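Local coordinates for protein agrin (Gallus gallus, PDB 1PZ7) that probably helps to gather acetylcholine receptors at the neuromuscular junction, an activity modulated by alternative splicing and by calcium binding to its laminin G domain, at residues Thr112-Tyr117 with Gly123-Gly128; Phe52-Lys57 with Gly63-Ser68; His187-Ala192 with Pro196-Cys201; Tyr77-Ile82 with Lys166-Gly171. All coordinates share one frame; numbering follows the deposited sequence.

Interaction 1: residues Thr112-Tyr117 with Gly123-Gly128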
loop_
_atom_site.group_PDB
_atom_site.type_symbol
_atom_site.label_atom_id
_atom_site.label_comp_id
_atom_site.label_asym_id
_atom_site.label_seq_id
_atom_site.Cartn_x
_atom_site.Cartn_y
_atom_site.Cartn_z
ATOM N N THR A 112 9.967 -8.547 -7.027
ATOM C CA THR A 112 10.373 -7.180 -7.299
ATOM C C THR A 112 10.203 -6.333 -6.053
ATOM O O THR A 112 9.145 -6.360 -5.412
ATOM C CB THR A 112 9.509 -6.604 -8.427
ATOM O OG1 THR A 112 9.587 -7.453 -9.582
ATOM C CG2 THR A 112 10.048 -5.263 -8.905
ATOM N N HIS A 113 11.238 -5.567 -5.727
ATOM C CA HIS A 113 11.226 -4.721 -4.547
ATOM C C HIS A 113 10.550 -3.387 -4.835
ATOM O O HIS A 113 10.692 -2.833 -5.923
ATOM C CB HIS A 113 12.660 -4.486 -4.072
ATOM C CG HIS A 113 12.758 -3.878 -2.707
ATOM N ND1 HIS A 113 12.354 -4.539 -1.566
ATOM C CD2 HIS A 113 13.222 -2.674 -2.299
ATOM C CE1 HIS A 113 12.562 -3.767 -0.515
ATOM N NE2 HIS A 113 13.094 -2.632 -0.930
ATOM N N ILE A 114 9.808 -2.889 -3.850
ATOM C CA ILE A 114 9.145 -1.596 -3.934
ATOM C C ILE A 114 9.501 -0.798 -2.689
ATOM O O ILE A 114 9.383 -1.299 -1.578
ATOM C CB ILE A 114 7.610 -1.753 -4.006
ATOM C CG1 ILE A 114 7.201 -2.554 -5.243
ATOM C CG2 ILE A 114 6.937 -0.383 -4.005
ATOM C CD1 ILE A 114 5.753 -2.957 -5.251
ATOM N N LYS A 115 9.945 0.436 -2.883
ATOM C CA LYS A 115 10.212 1.348 -1.781
ATOM C C LYS A 115 9.428 2.623 -2.053
ATOM O O LYS A 115 9.634 3.295 -3.066
ATOM C CB LYS A 115 11.701 1.650 -1.662
ATOM C CG LYS A 115 12.014 2.718 -0.634
ATOM C CD LYS A 115 13.496 2.971 -0.511
ATOM C CE LYS A 115 14.186 1.871 0.261
ATOM N NZ LYS A 115 15.616 2.198 0.474
ATOM N N ALA A 116 8.507 2.950 -1.161
ATOM C CA ALA A 116 7.663 4.112 -1.349
ATOM C C ALA A 116 7.553 4.884 -0.050
ATOM O O ALA A 116 7.249 4.306 0.994
ATOM C CB ALA A 116 6.308 3.677 -1.812
ATOM N N TYR A 117 7.797 6.187 -0.108
ATOM C CA TYR A 117 7.675 7.000 1.087
ATOM C C TYR A 117 7.167 8.399 0.799
ATOM O O TYR A 117 7.183 8.881 -0.340
ATOM C CB TYR A 117 8.985 7.039 1.884
ATOM C CG TYR A 117 10.158 7.717 1.217
ATOM C CD1 TYR A 117 11.108 6.979 0.526
ATOM C CD2 TYR A 117 10.346 9.092 1.319
ATOM C CE1 TYR A 117 12.197 7.588 -0.065
ATOM C CE2 TYR A 117 11.436 9.711 0.728
ATOM C CZ TYR A 117 12.354 8.953 0.040
ATOM O OH TYR A 117 13.435 9.570 -0.548
ATOM N N GLY A 123 6.795 12.996 -2.126
ATOM C CA GLY A 123 6.732 11.558 -2.266
ATOM C C GLY A 123 7.882 11.002 -3.072
ATOM O O GLY A 123 8.502 11.715 -3.870
ATOM N N SER A 124 8.160 9.722 -2.860
ATOM C CA SER A 124 9.197 9.017 -3.593
ATOM C C SER A 124 8.746 7.588 -3.819
ATOM O O SER A 124 8.214 6.946 -2.916
ATOM C CB SER A 124 10.513 9.016 -2.816
ATOM O OG SER A 124 11.517 8.286 -3.512
ATOM N N LEU A 125 8.946 7.102 -5.035
ATOM C CA LEU A 125 8.596 5.740 -5.380
ATOM C C LEU A 125 9.736 5.128 -6.176
ATOM O O LEU A 125 10.195 5.702 -7.165
ATOM C CB LEU A 125 7.316 5.707 -6.208
ATOM C CG LEU A 125 6.898 4.329 -6.721
ATOM C CD1 LEU A 125 6.573 3.378 -5.568
ATOM C CD2 LEU A 125 5.705 4.459 -7.646
ATOM N N GLN A 126 10.204 3.967 -5.732
ATOM C CA GLN A 126 11.264 3.259 -6.435
ATOM C C GLN A 126 10.948 1.786 -6.512
ATOM O O GLN A 126 10.897 1.105 -5.491
ATOM C CB GLN A 126 12.628 3.425 -5.752
ATOM C CG GLN A 126 13.728 2.632 -6.470
ATOM C CD GLN A 126 15.068 2.635 -5.761
ATOM O OE1 GLN A 126 15.984 1.908 -6.161
ATOM N NE2 GLN A 126 15.191 3.439 -4.716
ATOM N N VAL A 127 10.756 1.295 -7.729
ATOM C CA VAL A 127 10.541 -0.121 -7.954
ATOM C C VAL A 127 11.843 -0.662 -8.536
ATOM O O VAL A 127 12.439 -0.043 -9.421
ATOM C CB VAL A 127 9.368 -0.358 -8.915
ATOM C CG1 VAL A 127 9.133 -1.842 -9.129
ATOM C CG2 VAL A 127 8.111 0.306 -8.378
ATOM N N GLY A 128 12.313 -1.795 -8.030
ATOM C CA GLY A 128 13.566 -2.344 -8.512
ATOM C C GLY A 128 14.690 -1.349 -8.297
ATOM O O GLY A 128 14.788 -0.737 -7.233
HETATM O O HOH W 1 11.522 5.621 -2.911
HETATM O O HOH W 2 13.869 9.626 -3.444
#

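Interaction 2: residues Phe52-Lys57 with Gly63-Ser68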
loop_
_atom_site.group_PDB
_atom_site.type_symbol
_atom_site.label_atom_id
_atom_site.label_comp_id
_atom_site.label_asym_id
_atom_site.label_seq_id
_atom_site.Cartn_x
_atom_site.Cartn_y
_atom_site.Cartn_z
ATOM N N PHE A 52 6.919 2.729 3.190
ATOM C CA PHE A 52 6.533 1.375 2.821
ATOM C C PHE A 52 7.645 0.704 2.039
ATOM O O PHE A 52 8.245 1.307 1.152
ATOM C CB PHE A 52 5.292 1.394 1.922
ATOM C CG PHE A 52 4.115 2.100 2.517
ATOM C CD1 PHE A 52 3.400 1.529 3.554
ATOM C CD2 PHE A 52 3.710 3.327 2.026
ATOM C CE1 PHE A 52 2.312 2.176 4.104
ATOM C CE2 PHE A 52 2.619 3.972 2.566
ATOM C CZ PHE A 52 1.921 3.395 3.606
ATOM N N GLU A 53 7.906 -0.552 2.368
ATOM C CA GLU A 53 8.846 -1.370 1.627
ATOM C C GLU A 53 8.227 -2.740 1.561
ATOM O O GLU A 53 7.622 -3.196 2.532
ATOM C CB GLU A 53 10.189 -1.466 2.332
ATOM C CG GLU A 53 11.101 -0.277 2.136
ATOM C CD GLU A 53 12.551 -0.629 2.416
ATOM O OE1 GLU A 53 13.111 -1.508 1.719
ATOM O OE2 GLU A 53 13.128 -0.039 3.347
ATOM N N LEU A 54 8.361 -3.397 0.418
ATOM C CA LEU A 54 7.826 -4.740 0.267
ATOM C C LEU A 54 8.344 -5.353 -1.013
ATOM O O LEU A 54 8.897 -4.663 -1.860
ATOM C CB LEU A 54 6.291 -4.729 0.252
ATOM C CG LEU A 54 5.577 -4.065 -0.932
ATOM C CD1 LEU A 54 4.133 -4.550 -1.041
ATOM C CD2 LEU A 54 5.613 -2.550 -0.832
ATOM N N SER A 55 8.179 -6.660 -1.139
ATOM C CA SER A 55 8.515 -7.335 -2.372
ATOM C C SER A 55 7.264 -8.042 -2.843
ATOM O O SER A 55 6.527 -8.600 -2.034
ATOM C CB SER A 55 9.658 -8.319 -2.166
ATOM O OG SER A 55 10.890 -7.615 -2.127
ATOM N N ILE A 56 7.005 -7.987 -4.145
ATOM C CA ILE A 56 5.832 -8.639 -4.697
ATOM C C ILE A 56 6.207 -9.428 -5.931
ATOM O O ILE A 56 7.240 -9.185 -6.556
ATOM C CB ILE A 56 4.695 -7.629 -5.020
ATOM C CG1 ILE A 56 5.051 -6.742 -6.213
ATOM C CG2 ILE A 56 4.349 -6.799 -3.788
ATOM C CD1 ILE A 56 3.868 -5.923 -6.709
ATOM N N LYS A 57 5.344 -10.378 -6.265
ATOM C CA LYS A 57 5.533 -11.232 -7.420
ATOM C C LYS A 57 4.157 -11.339 -8.039
ATOM O O LYS A 57 3.203 -11.720 -7.366
ATOM C CB LYS A 57 6.063 -12.595 -6.983
ATOM C CG LYS A 57 6.331 -13.568 -8.108
ATOM C CD LYS A 57 6.753 -14.908 -7.540
ATOM C CE LYS A 57 6.966 -15.947 -8.614
ATOM N NZ LYS A 57 7.418 -17.221 -8.007
ATOM N N GLY A 63 -4.311 -3.829 -10.020
ATOM C CA GLY A 63 -4.543 -4.367 -8.694
ATOM C C GLY A 63 -4.122 -3.459 -7.568
ATOM O O GLY A 63 -3.112 -2.775 -7.659
ATOM N N LEU A 64 -4.906 -3.462 -6.496
ATOM C CA LEU A 64 -4.585 -2.683 -5.312
ATOM C C LEU A 64 -3.600 -3.462 -4.445
ATOM O O LEU A 64 -3.881 -4.583 -4.025
ATOM C CB LEU A 64 -5.857 -2.368 -4.530
ATOM C CG LEU A 64 -5.683 -1.549 -3.250
ATOM C CD1 LEU A 64 -5.042 -0.193 -3.541
ATOM C CD2 LEU A 64 -7.023 -1.358 -2.591
ATOM N N ILE A 65 -2.444 -2.865 -4.190
ATOM C CA ILE A 65 -1.426 -3.501 -3.362
ATOM C C ILE A 65 -1.628 -3.168 -1.890
ATOM O O ILE A 65 -1.668 -4.054 -1.040
ATOM C CB ILE A 65 -0.007 -3.068 -3.792
ATOM C CG1 ILE A 65 0.274 -3.502 -5.234
ATOM C CG2 ILE A 65 1.036 -3.653 -2.832
ATOM C CD1 ILE A 65 1.495 -2.842 -5.851
ATOM N N LEU A 66 -1.766 -1.882 -1.598
ATOM C CA LEU A 66 -1.835 -1.435 -0.224
ATOM C C LEU A 66 -2.646 -0.148 -0.145
ATOM O O LEU A 66 -2.556 0.705 -1.029
ATOM C CB LEU A 66 -0.395 -1.255 0.277
ATOM C CG LEU A 66 -0.009 -0.532 1.556
ATOM C CD1 LEU A 66 1.401 -0.965 1.919
ATOM C CD2 LEU A 66 -0.071 0.972 1.384
ATOM N N TRP A 67 -3.450 -0.019 0.903
ATOM C CA TRP A 67 -4.223 1.192 1.149
ATOM C C TRP A 67 -4.083 1.534 2.622
ATOM O O TRP A 67 -4.429 0.733 3.481
ATOM C CB TRP A 67 -5.701 1.004 0.800
ATOM C CG TRP A 67 -6.526 2.270 0.935
ATOM C CD1 TRP A 67 -6.956 2.866 2.093
ATOM C CD2 TRP A 67 -7.011 3.088 -0.132
ATOM N NE1 TRP A 67 -7.676 4.000 1.803
ATOM C CE2 TRP A 67 -7.727 4.157 0.443
ATOM C CE3 TRP A 67 -6.915 3.024 -1.525
ATOM C CZ2 TRP A 67 -8.334 5.148 -0.323
ATOM C CZ3 TRP A 67 -7.522 4.007 -2.282
ATOM C CH2 TRP A 67 -8.225 5.051 -1.680
ATOM N N SER A 68 -3.549 2.713 2.904
ATOM C CA SER A 68 -3.401 3.184 4.272
ATOM C C SER A 68 -4.313 4.389 4.452
ATOM O O SER A 68 -4.168 5.395 3.759
ATOM C CB SER A 68 -1.948 3.556 4.556
ATOM O OG SER A 68 -1.808 4.114 5.852
#

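Interaction 3: residues His187-Ala192 with Pro196-Cys201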
loop_
_atom_site.group_PDB
_atom_site.type_symbol
_atom_site.label_atom_id
_atom_site.label_comp_id
_atom_site.label_asym_id
_atom_site.label_seq_id
_atom_site.Cartn_x
_atom_site.Cartn_y
_atom_site.Cartn_z
ATOM N N HIS A 187 3.987 -8.809 10.404
ATOM C CA HIS A 187 3.818 -10.246 10.531
ATOM C C HIS A 187 2.516 -10.508 9.773
ATOM O O HIS A 187 1.437 -10.481 10.349
ATOM C CB HIS A 187 3.725 -10.663 12.002
ATOM C CG HIS A 187 4.933 -10.297 12.815
ATOM N ND1 HIS A 187 4.895 -10.164 14.187
ATOM C CD2 HIS A 187 6.211 -10.041 12.449
ATOM C CE1 HIS A 187 6.098 -9.838 14.629
ATOM N NE2 HIS A 187 6.914 -9.753 13.594
ATOM N N LEU A 188 2.634 -10.742 8.471
ATOM C CA LEU A 188 1.471 -10.845 7.590
ATOM C C LEU A 188 0.380 -11.776 8.097
ATOM O O LEU A 188 -0.800 -11.427 8.067
ATOM C CB LEU A 188 1.904 -11.253 6.182
ATOM C CG LEU A 188 2.816 -10.250 5.472
ATOM C CD1 LEU A 188 3.203 -10.790 4.108
ATOM C CD2 LEU A 188 2.174 -8.867 5.348
ATOM N N VAL A 189 0.772 -12.952 8.561
ATOM C CA VAL A 189 -0.185 -13.930 9.054
ATOM C C VAL A 189 -0.667 -13.589 10.465
ATOM O O VAL A 189 -1.867 -13.466 10.704
ATOM C CB VAL A 189 0.422 -15.352 9.028
ATOM C CG1 VAL A 189 -0.482 -16.351 9.736
ATOM C CG2 VAL A 189 0.672 -15.791 7.591
ATOM N N GLU A 190 0.273 -13.411 11.388
ATOM C CA GLU A 190 -0.068 -13.198 12.795
ATOM C C GLU A 190 -0.628 -11.806 13.128
ATOM O O GLU A 190 -1.413 -11.675 14.079
ATOM C CB GLU A 190 1.150 -13.510 13.677
ATOM C CG GLU A 190 1.688 -14.928 13.517
ATOM C CD GLU A 190 0.733 -15.993 14.025
ATOM O OE1 GLU A 190 0.790 -17.136 13.517
ATOM O OE2 GLU A 190 -0.072 -15.697 14.934
ATOM N N ASP A 191 -0.220 -10.783 12.375
ATOM C CA ASP A 191 -0.679 -9.404 12.600
ATOM C C ASP A 191 -2.064 -9.110 11.991
ATOM O O ASP A 191 -2.699 -8.122 12.355
ATOM C CB ASP A 191 0.330 -8.382 12.036
ATOM C CG ASP A 191 1.595 -8.245 12.883
ATOM O OD1 ASP A 191 2.500 -7.485 12.450
ATOM O OD2 ASP A 191 1.780 -8.834 13.975
ATOM N N ALA A 192 -2.517 -9.941 11.053
ATOM C CA ALA A 192 -3.805 -9.725 10.380
ATOM C C ALA A 192 -4.978 -9.724 11.366
ATOM O O ALA A 192 -5.053 -10.568 12.257
ATOM C CB ALA A 192 -4.016 -10.780 9.306
ATOM N N PRO A 196 -8.407 -13.492 7.532
ATOM C CA PRO A 196 -8.411 -13.807 6.104
ATOM C C PRO A 196 -8.069 -15.272 5.861
ATOM O O PRO A 196 -7.570 -15.936 6.768
ATOM C CB PRO A 196 -7.305 -12.897 5.575
ATOM C CG PRO A 196 -6.310 -12.947 6.677
ATOM C CD PRO A 196 -7.168 -12.794 7.922
ATOM N N THR A 197 -8.356 -15.770 4.662
ATOM C CA THR A 197 -7.997 -17.134 4.305
ATOM C C THR A 197 -6.526 -17.125 3.909
ATOM O O THR A 197 -6.149 -16.489 2.924
ATOM C CB THR A 197 -8.871 -17.644 3.150
ATOM O OG1 THR A 197 -10.233 -17.767 3.584
ATOM C CG2 THR A 197 -8.486 -19.062 2.759
ATOM N N ILE A 198 -5.698 -17.821 4.680
ATOM C CA ILE A 198 -4.256 -17.821 4.448
ATOM C C ILE A 198 -3.798 -18.873 3.449
ATOM O O ILE A 198 -4.045 -20.064 3.618
ATOM C CB ILE A 198 -3.496 -18.028 5.770
ATOM C CG1 ILE A 198 -3.856 -16.931 6.776
ATOM C CG2 ILE A 198 -1.988 -18.056 5.517
ATOM C CD1 ILE A 198 -3.551 -15.527 6.301
ATOM N N LEU A 199 -3.119 -18.412 2.409
ATOM C CA LEU A 199 -2.551 -19.291 1.406
ATOM C C LEU A 199 -1.123 -18.833 1.188
ATOM O O LEU A 199 -0.847 -17.637 1.180
ATOM C CB LEU A 199 -3.325 -19.208 0.092
ATOM C CG LEU A 199 -4.697 -19.885 0.021
ATOM C CD1 LEU A 199 -5.730 -19.095 0.787
ATOM C CD2 LEU A 199 -5.136 -20.027 -1.421
ATOM N N HIS A 200 -0.211 -19.782 1.032
ATOM C CA HIS A 200 1.185 -19.449 0.804
ATOM C C HIS A 200 1.484 -19.451 -0.686
ATOM O O HIS A 200 0.810 -20.125 -1.468
ATOM C CB HIS A 200 2.094 -20.418 1.556
ATOM C CG HIS A 200 1.871 -20.414 3.035
ATOM N ND1 HIS A 200 2.057 -19.288 3.809
ATOM C CD2 HIS A 200 1.456 -21.386 3.880
ATOM C CE1 HIS A 200 1.776 -19.572 5.069
ATOM N NE2 HIS A 200 1.408 -20.838 5.139
ATOM N N CYS A 201 2.491 -18.680 -1.070
ATOM C CA CYS A 201 2.867 -18.531 -2.468
ATOM C C CYS A 201 3.250 -19.855 -3.127
ATOM O O CYS A 201 3.759 -20.779 -2.500
ATOM C CB CYS A 201 4.025 -17.550 -2.584
ATOM S SG CYS A 201 4.184 -16.875 -4.234
#

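Interaction 4: residues Tyr77-Ile82 with Lys166-Gly171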
loop_
_atom_site.group_PDB
_atom_site.type_symbol
_atom_site.label_atom_id
_atom_site.label_comp_id
_atom_site.label_asym_id
_atom_site.label_seq_id
_atom_site.Cartn_x
_atom_site.Cartn_y
_atom_site.Cartn_z
ATOM N N TYR A 77 -5.703 9.385 2.328
ATOM C CA TYR A 77 -5.198 8.057 2.034
ATOM C C TYR A 77 -3.857 8.131 1.349
ATOM O O TYR A 77 -3.500 9.151 0.775
ATOM C CB TYR A 77 -6.169 7.300 1.118
ATOM C CG TYR A 77 -6.419 8.012 -0.189
ATOM C CD1 TYR A 77 -5.628 7.754 -1.305
ATOM C CD2 TYR A 77 -7.418 8.959 -0.301
ATOM C CE1 TYR A 77 -5.840 8.418 -2.497
ATOM C CE2 TYR A 77 -7.639 9.625 -1.483
ATOM C CZ TYR A 77 -6.847 9.353 -2.575
ATOM O OH TYR A 77 -7.079 10.032 -3.751
ATOM N N ILE A 78 -3.115 7.040 1.450
ATOM C CA ILE A 78 -1.919 6.832 0.657
ATOM C C ILE A 78 -2.027 5.375 0.234
ATOM O O ILE A 78 -2.341 4.498 1.047
ATOM C CB ILE A 78 -0.610 7.166 1.415
ATOM C CG1 ILE A 78 0.600 6.993 0.496
ATOM C CG2 ILE A 78 -0.444 6.314 2.658
ATOM C CD1 ILE A 78 1.834 7.697 1.011
ATOM N N ALA A 79 -1.831 5.117 -1.053
ATOM C CA ALA A 79 -2.014 3.777 -1.573
ATOM C C ALA A 79 -1.004 3.434 -2.647
ATOM O O ALA A 79 -0.495 4.319 -3.338
ATOM C CB ALA A 79 -3.416 3.634 -2.132
ATOM N N LEU A 80 -0.725 2.139 -2.762
ATOM C CA LEU A 80 0.102 1.586 -3.826
ATOM C C LEU A 80 -0.793 0.683 -4.656
ATOM O O LEU A 80 -1.566 -0.106 -4.109
ATOM C CB LEU A 80 1.256 0.766 -3.259
ATOM C CG LEU A 80 2.235 1.541 -2.383
ATOM C CD1 LEU A 80 3.302 0.623 -1.817
ATOM C CD2 LEU A 80 2.863 2.673 -3.178
ATOM N N ALA A 81 -0.693 0.786 -5.973
ATOM C CA ALA A 81 -1.517 -0.025 -6.852
ATOM C C ALA A 81 -0.780 -0.271 -8.142
ATOM O O ALA A 81 0.092 0.503 -8.514
ATOM C CB ALA A 81 -2.829 0.682 -7.143
ATOM N N ILE A 82 -1.135 -1.354 -8.817
ATOM C CA ILE A 82 -0.629 -1.617 -10.149
ATOM C C ILE A 82 -1.686 -1.041 -11.072
ATOM O O ILE A 82 -2.840 -1.455 -11.015
ATOM C CB ILE A 82 -0.465 -3.123 -10.391
ATOM C CG1 ILE A 82 0.494 -3.739 -9.365
ATOM C CG2 ILE A 82 0.038 -3.373 -11.809
ATOM C CD1 ILE A 82 0.576 -5.262 -9.436
ATOM N N LYS A 166 -9.750 1.926 -12.126
ATOM C CA LYS A 166 -10.331 0.633 -11.769
ATOM C C LYS A 166 -9.406 -0.250 -10.942
ATOM O O LYS A 166 -9.871 -1.068 -10.154
ATOM C CB LYS A 166 -10.783 -0.114 -13.028
ATOM C CG LYS A 166 -12.209 0.169 -13.425
ATOM C CD LYS A 166 -13.184 -0.327 -12.368
ATOM C CE LYS A 166 -14.614 -0.023 -12.736
ATOM N NZ LYS A 166 -15.555 -0.444 -11.658
ATOM N N ALA A 167 -8.103 -0.084 -11.116
ATOM C CA ALA A 167 -7.135 -0.894 -10.379
ATOM C C ALA A 167 -7.356 -0.829 -8.873
ATOM O O ALA A 167 -7.130 -1.805 -8.155
ATOM C CB ALA A 167 -5.723 -0.441 -10.710
ATOM N N TYR A 168 -7.798 0.323 -8.384
ATOM C CA TYR A 168 -7.996 0.504 -6.948
ATOM C C TYR A 168 -9.173 -0.310 -6.388
ATOM O O TYR A 168 -9.251 -0.519 -5.174
ATOM C CB TYR A 168 -8.121 1.992 -6.625
ATOM C CG TYR A 168 -6.816 2.706 -6.865
ATOM C CD1 TYR A 168 -6.478 3.166 -8.132
ATOM C CD2 TYR A 168 -5.898 2.876 -5.842
ATOM C CE1 TYR A 168 -5.274 3.797 -8.362
ATOM C CE2 TYR A 168 -4.693 3.502 -6.059
ATOM C CZ TYR A 168 -4.380 3.965 -7.326
ATOM O OH TYR A 168 -3.174 4.586 -7.545
ATOM N N SER A 169 -10.055 -0.792 -7.262
ATOM C CA SER A 169 -11.188 -1.624 -6.846
ATOM C C SER A 169 -10.947 -3.076 -7.231
ATOM O O SER A 169 -11.841 -3.915 -7.136
ATOM C CB SER A 169 -12.482 -1.144 -7.505
ATOM O OG SER A 169 -12.726 0.220 -7.219
ATOM N N THR A 170 -9.729 -3.360 -7.674
ATOM C CA THR A 170 -9.354 -4.679 -8.138
ATOM C C THR A 170 -8.451 -5.361 -7.127
ATOM O O THR A 170 -7.398 -4.847 -6.790
ATOM C CB THR A 170 -8.607 -4.545 -9.474
ATOM O OG1 THR A 170 -9.436 -3.857 -10.426
ATOM C CG2 THR A 170 -8.341 -5.910 -10.093
ATOM N N GLY A 171 -8.860 -6.526 -6.645
ATOM C CA GLY A 171 -8.049 -7.266 -5.701
ATOM C C GLY A 171 -6.742 -7.708 -6.329
ATOM O O GLY A 171 -6.711 -8.125 -7.481
HETATM O O HOH W 3 -1.491 3.978 -5.729
#

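Interaction 1: residues Thr112-Tyr117 with Gly123-Gly128
A beta hairpin folds 123-128 back along 112-117, with Tyr117 facing Ser124 near the turn and His113 facing Gly128 at the other end. The antiparallel axes approach to 4.8 Å. Lys115 with Gln126 and Tyr117 with Ser124 are hydrogen-bonded pairs, each closed by two backbone bonds; Gln126 N lies 2.8 Å from Lys115 O. A further bond, from Gly128 N to His113 O (2.9 Å), ends the ladder where Gly128 turns off with a positive phi. The non-hydrogen-bonded pairs in between are knit by CA-H...O contacts, the shortest of those around Ala116 joining its CA to Ser124 O at 3.3 Å. This alternation divides the side chains between the two faces of one sheet of the laminin G beta-sandwich. Ile114, Ala116, Leu125 and Val127 look into the core, where Val87, Met89 and Ser102 of the other sheet meet them. Leu125 CD1 touches Ala116 CB at 3.8 Å, and its side chain runs beside that of Ile114, pointing the same way. Thr112 turns CG2 obliquely onto Val127 CG1 (3.5 Å), while its OG1 is bonded to His110 O. On the other face, chi1 of 66° sets Tyr117 CG between backbone N and carbonyl carbon, and the ring leans across to the neighbouring strand. Ser124 CB sits over it in a CH-pi contact, 3.6 Å from the Tyr117 ring centroid and 20° off the normal. Ser124 OG holds two waters, one donating to Lys115 O and the other bonded to Tyr117 OH. His51 meets the Tyr117 ring with nearly parallel planes.

Interaction 2: residues Phe52-Lys57 with Gly63-Ser68
Apolar packing between the two sheets of the sandwich, deep in its core, joins Phe52, Leu54 and Ile56 on one side to Ile65, Leu66 and Ser68 on the other. No hydrogen bond crosses. The short strands run roughly antiparallel, at 159°, and their axes come no closer than 10.2 Å, a gap spanned entirely by side chains. Phe52 makes the largest single share on its strand. Its CG is anti to its carbonyl carbon (chi1 -56°), which brings the ring against the two methyls of Leu66: CD2 stands over the face, 3.9 Å from the Phe52 ring centroid in a CH-pi contact, while CD1 meets Phe52 CD1 at 3.6 Å. Ser68 CB adds a looser touch at Phe52 CZ, 4.0 Å away. That adjacent residues Ile65 and Leu66 can both turn inward is the work of a classic beta bulge: the pair faces the single residue Leu80 on the next strand of its own sheet, and the usual in-and-out alternation slips by one. Ile65 thereby reaches the opposite strand with both its branches. CG2 meets Leu54 CD1 at 3.7 Å, the side chains crossing obliquely, whereas Ile65 CD1 reaches Ile56 CD1 at 4.0 Å with the two chains roughly perpendicular. Beyond the bulge the alternation resumes, and Trp67 points away from the core to stack on Tyr77. Within the opposite sheet, strand 52-57 lies between strands 112-119 and 175-181, bonded to both through its backbone; there Val181 touches Phe52 and Val179 touches Leu54.

Interaction 3: residues His187-Ala192 with Pro196-Cys201
Residues 188-191 make one helix-like turn without regular helical bonding, and 196-201 passes it as an extended tail without regular secondary structure, the nearest CA pair being Val189 and Ile198 at 7.3 Å. Two apolar contacts bridge the gap. Val189 CG2 meets Ile198 CG2 at 4.1 Å, the two side chains crossing at a slant; with Ile198 CG1 set anti to the carbonyl carbon (chi1 -58°), CG2 is the branch anti to the backbone N. Farther along, Ala192 CB rests against the proline ring, 4.0 Å from Pro196 CD and hardly farther from Pro196 CG. The turn is closed on itself: Asp191 N bonds to His187 O, and the same residue's OD1 takes His187 N at 2.9 Å, met from above the carboxylate plane. Met23 lies against both Ala192 and Pro196, and Ile15 against Val189, which places the contact on the surface beside strands 15-18 and 23-26. With no hydrogen bond between the segments and only a few methyl and methylene groups touching, the pairing itself offers little directional hold; the tail is tied down more firmly by the Cys201-Cys175 disulfide and by backbone bonds of Leu199 and Cys201 to residues Ala16 and Ala14.

Interaction 4: residues Tyr77-Ile82 with Lys166-Gly171
The Tyr168 ring lies over Ala81, whose CB meets one face off centre, 3.8 Å from the ring centroid and 24° off its normal, a CH-pi contact. Near the plane of the same ring, at its edge, comes Ala79 CB, 4.1 Å from Tyr168 CE2. Met90 and Leu64, on the strands flanking 77-82, also touch the ring. The two alanines point to the outer face of the six-stranded sheet of the laminin G sandwich, while Leu80 between them turns into the core toward Leu54; a short 3-10 turn, 166-169, thus covers the outside of the sheet with its tyrosine. The polar end of Tyr168 is held too. A water bridges its OH, at 2.5 Å, to the backbone of the strand, donating to Ala79 O at 2.6 Å, and the same hydroxyl is hydrogen-bonded to Gln88 OE1. Next to the tyrosine, Ala167 CB presses on the backbone, only 3.1 Å from Ile82 O, a tight fit at the end of the segment where Ile82 itself turns away from the 3-10 turn and its side chain touches Ile65. The turn is pinned from within at Lys166 O, which accepts from opposite faces of its plane: Ser169 N on one, and on the other Thr170 OG1 at 2.8 Å, well above that plane.

Interactions 1, 2 and 4 cut through the laminin G sandwich in layers. Interaction 1 is a hairpin within one sheet, interaction 2 spans the core between the sheets, and interaction 4 covers the outside of the other. Centres of 1 and 2 lie about 10 Å apart, those of 2 and 4 about 9 Å. Strands 45-58 and 112-119 are sheet neighbours, as are 63-68 and 77-83, so interaction 2 shares a sheet with each. Along the chain interaction 2 comes first; interaction 4 then encloses interaction 1, and interaction 3 follows at the C-terminal end, about 23 Å from interaction 1 between centres, as a surface contact tied to the sandwich by the Cys175-Cys201 disulfide.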